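Local atomic coordinates of ComZ (Thermus thermophilus, PDB entry 6QVI), a protein that probably acts as a DNA receptor at the tip of the pilus in natural competence, carrying a beta-solenoid domain on a pseudopilin-like domain. Residues 147-152 against 160-165; 170-175 against 216-221. All coordinates share one frame; numbering follows the deposited sequence.

Contact 1 (147-152 against 160-165); sequences NKWLNG and VYVVGN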
# COMPACT_ATOMS: atom_id res chain seq x y z
N ASN A 147 2.60 1.98 -24.76
CA ASN A 147 1.34 1.24 -24.88
C ASN A 147 1.49 -0.22 -24.46
O ASN A 147 0.75 -1.08 -24.95
CB ASN A 147 0.76 1.30 -26.30
CG ASN A 147 0.90 2.68 -26.94
OD1 ASN A 147 2.02 3.19 -27.13
ND2 ASN A 147 -0.24 3.28 -27.27
N LYS A 148 2.45 -0.52 -23.58
CA LYS A 148 2.50 -1.84 -22.96
C LYS A 148 2.90 -1.67 -21.49
O LYS A 148 3.86 -0.94 -21.20
CB LYS A 148 3.45 -2.79 -23.71
CG LYS A 148 3.02 -3.12 -25.22
CD LYS A 148 1.58 -3.72 -25.30
CE LYS A 148 0.93 -3.98 -26.70
NZ LYS A 148 0.57 -5.43 -27.00
N TRP A 149 2.16 -2.29 -20.57
CA TRP A 149 2.38 -2.09 -19.14
C TRP A 149 2.95 -3.32 -18.45
O TRP A 149 3.57 -3.18 -17.41
CB TRP A 149 1.06 -1.71 -18.41
CG TRP A 149 0.58 -0.31 -18.71
CD1 TRP A 149 0.70 0.83 -17.91
CD2 TRP A 149 -0.05 0.13 -19.92
NE1 TRP A 149 0.14 1.93 -18.56
CE2 TRP A 149 -0.32 1.52 -19.79
CE3 TRP A 149 -0.42 -0.54 -21.10
CZ2 TRP A 149 -0.94 2.25 -20.81
CZ3 TRP A 149 -1.03 0.18 -22.10
CH2 TRP A 149 -1.29 1.56 -21.96
N LEU A 150 2.71 -4.48 -19.01
CA LEU A 150 3.24 -5.72 -18.48
C LEU A 150 3.60 -6.50 -19.71
O LEU A 150 2.75 -6.84 -20.48
CB LEU A 150 2.20 -6.44 -17.64
CG LEU A 150 1.83 -5.72 -16.34
CD1 LEU A 150 0.62 -4.84 -16.51
CD2 LEU A 150 1.65 -6.64 -15.17
N ASN A 151 4.87 -6.76 -19.90
CA ASN A 151 5.31 -7.47 -21.08
C ASN A 151 6.09 -8.67 -20.72
O ASN A 151 7.16 -8.55 -20.19
CB ASN A 151 6.22 -6.59 -21.88
CG ASN A 151 5.47 -5.76 -22.86
OD1 ASN A 151 6.05 -4.98 -23.61
ND2 ASN A 151 4.16 -5.90 -22.85
N GLY A 152 5.59 -9.83 -21.07
CA GLY A 152 6.31 -11.03 -20.76
C GLY A 152 5.64 -11.72 -19.63
O GLY A 152 4.99 -11.11 -18.84
N VAL A 160 -2.76 -6.31 -8.94
CA VAL A 160 -2.07 -5.56 -9.96
C VAL A 160 -2.96 -4.39 -10.31
O VAL A 160 -4.04 -4.57 -10.74
CB VAL A 160 -1.64 -6.34 -11.21
CG1 VAL A 160 -1.70 -7.82 -11.06
CG2 VAL A 160 -2.40 -5.90 -12.42
N TYR A 161 -2.48 -3.18 -10.10
CA TYR A 161 -3.20 -1.96 -10.39
C TYR A 161 -2.52 -1.32 -11.55
O TYR A 161 -1.34 -1.23 -11.58
CB TYR A 161 -3.10 -1.04 -9.17
CG TYR A 161 -3.86 0.27 -9.20
CD1 TYR A 161 -3.57 1.23 -10.12
CD2 TYR A 161 -4.81 0.56 -8.27
CE1 TYR A 161 -4.24 2.42 -10.13
CE2 TYR A 161 -5.47 1.75 -8.27
CZ TYR A 161 -5.18 2.67 -9.21
OH TYR A 161 -5.83 3.85 -9.23
N VAL A 162 -3.26 -0.90 -12.54
CA VAL A 162 -2.67 -0.25 -13.67
C VAL A 162 -3.40 1.04 -13.85
O VAL A 162 -4.59 1.06 -13.76
CB VAL A 162 -2.87 -1.09 -14.91
CG1 VAL A 162 -2.32 -0.39 -16.11
CG2 VAL A 162 -2.20 -2.42 -14.75
N VAL A 163 -2.71 2.14 -14.10
CA VAL A 163 -3.44 3.37 -14.29
C VAL A 163 -3.91 3.59 -15.71
O VAL A 163 -5.03 3.94 -15.91
CB VAL A 163 -2.82 4.60 -13.60
CG1 VAL A 163 -1.71 4.24 -12.69
CG2 VAL A 163 -2.44 5.69 -14.55
N GLY A 164 -3.07 3.36 -16.71
CA GLY A 164 -3.50 3.55 -18.07
C GLY A 164 -3.25 4.92 -18.63
O GLY A 164 -2.64 5.73 -17.99
N ASN A 165 -3.74 5.18 -19.83
CA ASN A 165 -3.56 6.47 -20.46
C ASN A 165 -4.89 7.16 -20.57
O ASN A 165 -5.67 6.88 -21.44
CB ASN A 165 -2.97 6.27 -21.84
CG ASN A 165 -2.91 7.54 -22.65
OD1 ASN A 165 -3.30 8.60 -22.19
ND2 ASN A 165 -2.43 7.42 -23.86
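Over one face of the Trp149 indole sits CG1 of Val162, in a CH-pi contact with the five-membered ring: the methyl lies 4.0 Å from the ring centroid and 24° off its normal. Its closest atom on the indole is CD1, 3.7 Å from Val162 CG1. The benzo end of the ring reaches the turn that follows, where Trp149 CZ2 comes within 4.0 Å of Gly164 CA and 4.2 Å of Asn165 N, both approached obliquely. Val162 holds CG1 anti to its backbone N (chi1 177°), which turns that methyl to the indole and its CG2 to Leu150, with Leu150 CD1 4.1 Å away. The two segments are not paired as strands, and the CA atoms of Trp149 and Val162 are 7.7 Å apart. This is consistent with two walls of the beta-solenoid facing each other: strand 150-151 pairs with 474-478, whereas 160-162 lies between 139-141 and 212-214. With an alanine in place of Trp149, a gap would probably open beside Val162 and Gly164, and Gly142 O would lose its weak bond from the indole NE1. Ala141 and Val214, from the strands flanking 160-162, also pack on Val162.

Contact 2 (170-175 against 216-221); sequences DQYVIE and YGKISV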
# COMPACT_ATOMS: atom_id res chain seq x y z
N ASP A 170 -9.68 3.46 -24.45
CA ASP A 170 -10.10 2.31 -25.23
C ASP A 170 -8.93 1.42 -25.56
O ASP A 170 -9.02 0.61 -26.47
CB ASP A 170 -10.76 2.75 -26.54
CG ASP A 170 -12.09 3.39 -26.34
OD1 ASP A 170 -12.79 2.91 -25.44
OD2 ASP A 170 -12.42 4.37 -27.06
N GLN A 171 -7.84 1.52 -24.80
CA GLN A 171 -6.69 0.70 -25.12
C GLN A 171 -6.57 -0.49 -24.18
O GLN A 171 -6.40 -0.31 -22.98
CB GLN A 171 -5.37 1.47 -25.09
CG GLN A 171 -5.18 2.49 -26.19
CD GLN A 171 -5.28 1.89 -27.60
OE1 GLN A 171 -6.26 1.22 -27.88
NE2 GLN A 171 -4.18 1.97 -28.43
N TYR A 172 -6.65 -1.68 -24.76
CA TYR A 172 -6.28 -2.88 -24.02
C TYR A 172 -4.94 -2.64 -23.36
O TYR A 172 -3.90 -2.46 -24.00
CB TYR A 172 -6.27 -4.09 -24.95
CG TYR A 172 -7.65 -4.35 -25.49
CD1 TYR A 172 -8.07 -3.78 -26.69
CD2 TYR A 172 -8.57 -5.11 -24.77
CE1 TYR A 172 -9.36 -3.99 -27.18
CE2 TYR A 172 -9.87 -5.32 -25.25
CZ TYR A 172 -10.25 -4.76 -26.45
OH TYR A 172 -11.53 -4.98 -26.92
N VAL A 173 -4.98 -2.57 -22.04
CA VAL A 173 -3.79 -2.28 -21.25
C VAL A 173 -3.20 -3.56 -20.69
O VAL A 173 -2.10 -3.55 -20.12
CB VAL A 173 -4.28 -1.27 -20.18
CG1 VAL A 173 -3.46 -1.32 -18.93
CG2 VAL A 173 -4.33 0.16 -20.75
N ILE A 174 -3.91 -4.67 -20.86
CA ILE A 174 -3.49 -6.02 -20.50
C ILE A 174 -4.13 -6.93 -21.53
O ILE A 174 -5.34 -7.05 -21.55
CB ILE A 174 -3.94 -6.41 -19.08
CG1 ILE A 174 -3.25 -5.54 -18.03
CG2 ILE A 174 -3.69 -7.89 -18.84
CD1 ILE A 174 -3.73 -5.81 -16.62
N GLU A 175 -3.35 -7.44 -22.48
CA GLU A 175 -3.82 -8.41 -23.46
C GLU A 175 -3.22 -9.77 -23.13
O GLU A 175 -2.33 -10.26 -23.80
CB GLU A 175 -3.47 -7.99 -24.92
CG GLU A 175 -4.02 -6.64 -25.37
CD GLU A 175 -4.43 -6.61 -26.85
OE1 GLU A 175 -4.95 -7.63 -27.36
OE2 GLU A 175 -4.21 -5.56 -27.50
N TYR A 216 -7.74 3.45 -16.37
CA TYR A 216 -8.07 3.91 -17.70
C TYR A 216 -7.76 2.85 -18.71
O TYR A 216 -6.64 2.49 -18.88
CB TYR A 216 -7.26 5.13 -18.08
CG TYR A 216 -7.60 6.39 -17.34
CD1 TYR A 216 -8.84 6.95 -17.43
CD2 TYR A 216 -6.67 7.01 -16.57
CE1 TYR A 216 -9.14 8.10 -16.74
CE2 TYR A 216 -6.97 8.15 -15.89
CZ TYR A 216 -8.20 8.68 -15.98
OH TYR A 216 -8.48 9.82 -15.29
N GLY A 217 -8.77 2.36 -19.41
CA GLY A 217 -8.57 1.36 -20.43
C GLY A 217 -9.34 0.08 -20.28
O GLY A 217 -10.02 -0.11 -19.31
N LYS A 218 -9.24 -0.78 -21.28
CA LYS A 218 -9.84 -2.11 -21.32
C LYS A 218 -8.77 -3.17 -21.07
O LYS A 218 -7.58 -2.87 -20.93
CB LYS A 218 -10.55 -2.33 -22.65
CG LYS A 218 -11.51 -1.22 -23.02
CD LYS A 218 -11.77 -1.22 -24.50
CE LYS A 218 -12.82 -2.24 -24.81
NZ LYS A 218 -14.15 -1.71 -24.37
N ILE A 219 -9.20 -4.43 -20.94
CA ILE A 219 -8.32 -5.58 -20.79
C ILE A 219 -8.95 -6.75 -21.51
O ILE A 219 -10.18 -6.87 -21.61
CB ILE A 219 -8.05 -5.98 -19.33
CG1 ILE A 219 -9.30 -6.58 -18.68
CG2 ILE A 219 -7.52 -4.82 -18.51
CD1 ILE A 219 -8.99 -7.54 -17.58
N SER A 220 -8.10 -7.61 -22.06
CA SER A 220 -8.52 -8.83 -22.74
C SER A 220 -7.92 -10.01 -22.01
O SER A 220 -6.79 -9.94 -21.53
CB SER A 220 -8.09 -8.83 -24.22
OG SER A 220 -8.84 -9.76 -24.99
N VAL A 221 -8.67 -11.10 -21.92
CA VAL A 221 -8.21 -12.27 -21.19
C VAL A 221 -8.49 -13.50 -22.05
O VAL A 221 -9.66 -13.84 -22.32
CB VAL A 221 -8.88 -12.37 -19.81
CG1 VAL A 221 -8.80 -13.79 -19.29
CG2 VAL A 221 -8.21 -11.42 -18.86
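Tyr172 lays its ring against Lys218 so that CB of the lysine sits over one face, offset toward the rim, while Ile219 C lies in the ring plane at the edge. On the same flank Tyr172 CD2 meets Ser220 CB at 3.8 Å. Farther out, bent at both chi3 (82°) and chi4 (75°), the lysine chain follows the ring toward its hydroxyl: Lys218 CE comes to 3.7 Å from Tyr172 OH, and Lys218 CD to 3.8 Å from Asp170 O. The charged ends do not meet across the contact. Lys218 NZ stays 4.9 Å from Asp170 OD1 and makes its salt bridge with Asp245, while Asp170 bridges to Arg241; these neighbouring opposite charges would probably still steady one another. Away from this polar side, Ile174 CB packs on Ile219 CG2 at 4.0 Å, and both isoleucines go on to touch Leu212 inside the fold.

Backbone bonds fix this arrangement. Val173 N gives a nearly straight one to Lys218 O (2.8 Å, 172° at the hydrogen), and Ser220 N gives one to Ile174 O at 2.9 Å. Lys218 N to Gln171 O, at 3.3 Å, is weak. Between the two good bonds the chain turns a corner at Val173, which carries it from one face of the fold to the next. Ser220 is bonded again to Ala176, and Ile219 to Asp245 and Thr247 on the other side, making 218-221 the middle strand of three. Parallel strands from successive passes of the chain, in register at Glu175 and Ser220 and wound round an apolar interior, are the signature of the beta-solenoid.

The two contacts follow one another along the chain, and their centres lie about 9 Å apart on the same side of the chain's centre. Val173 is the shared piece: its CG2 is 3.6 Å from Trp149 CH2, and its CG1 packs on Val162, so the corner residue of 170-175 reaches into the apolar interior where 147-152 and 160-165 meet. The backbones are joined as well, by a probable hydrogen bond between Tyr216 N and Val163 O (2.8 Å). Contact 1 thus probably spans the solenoid interior, whereas contact 2 joins neighbouring parallel strands along its wall. Both are structural parts of the solenoid domain, not of the pseudopilin-like domain.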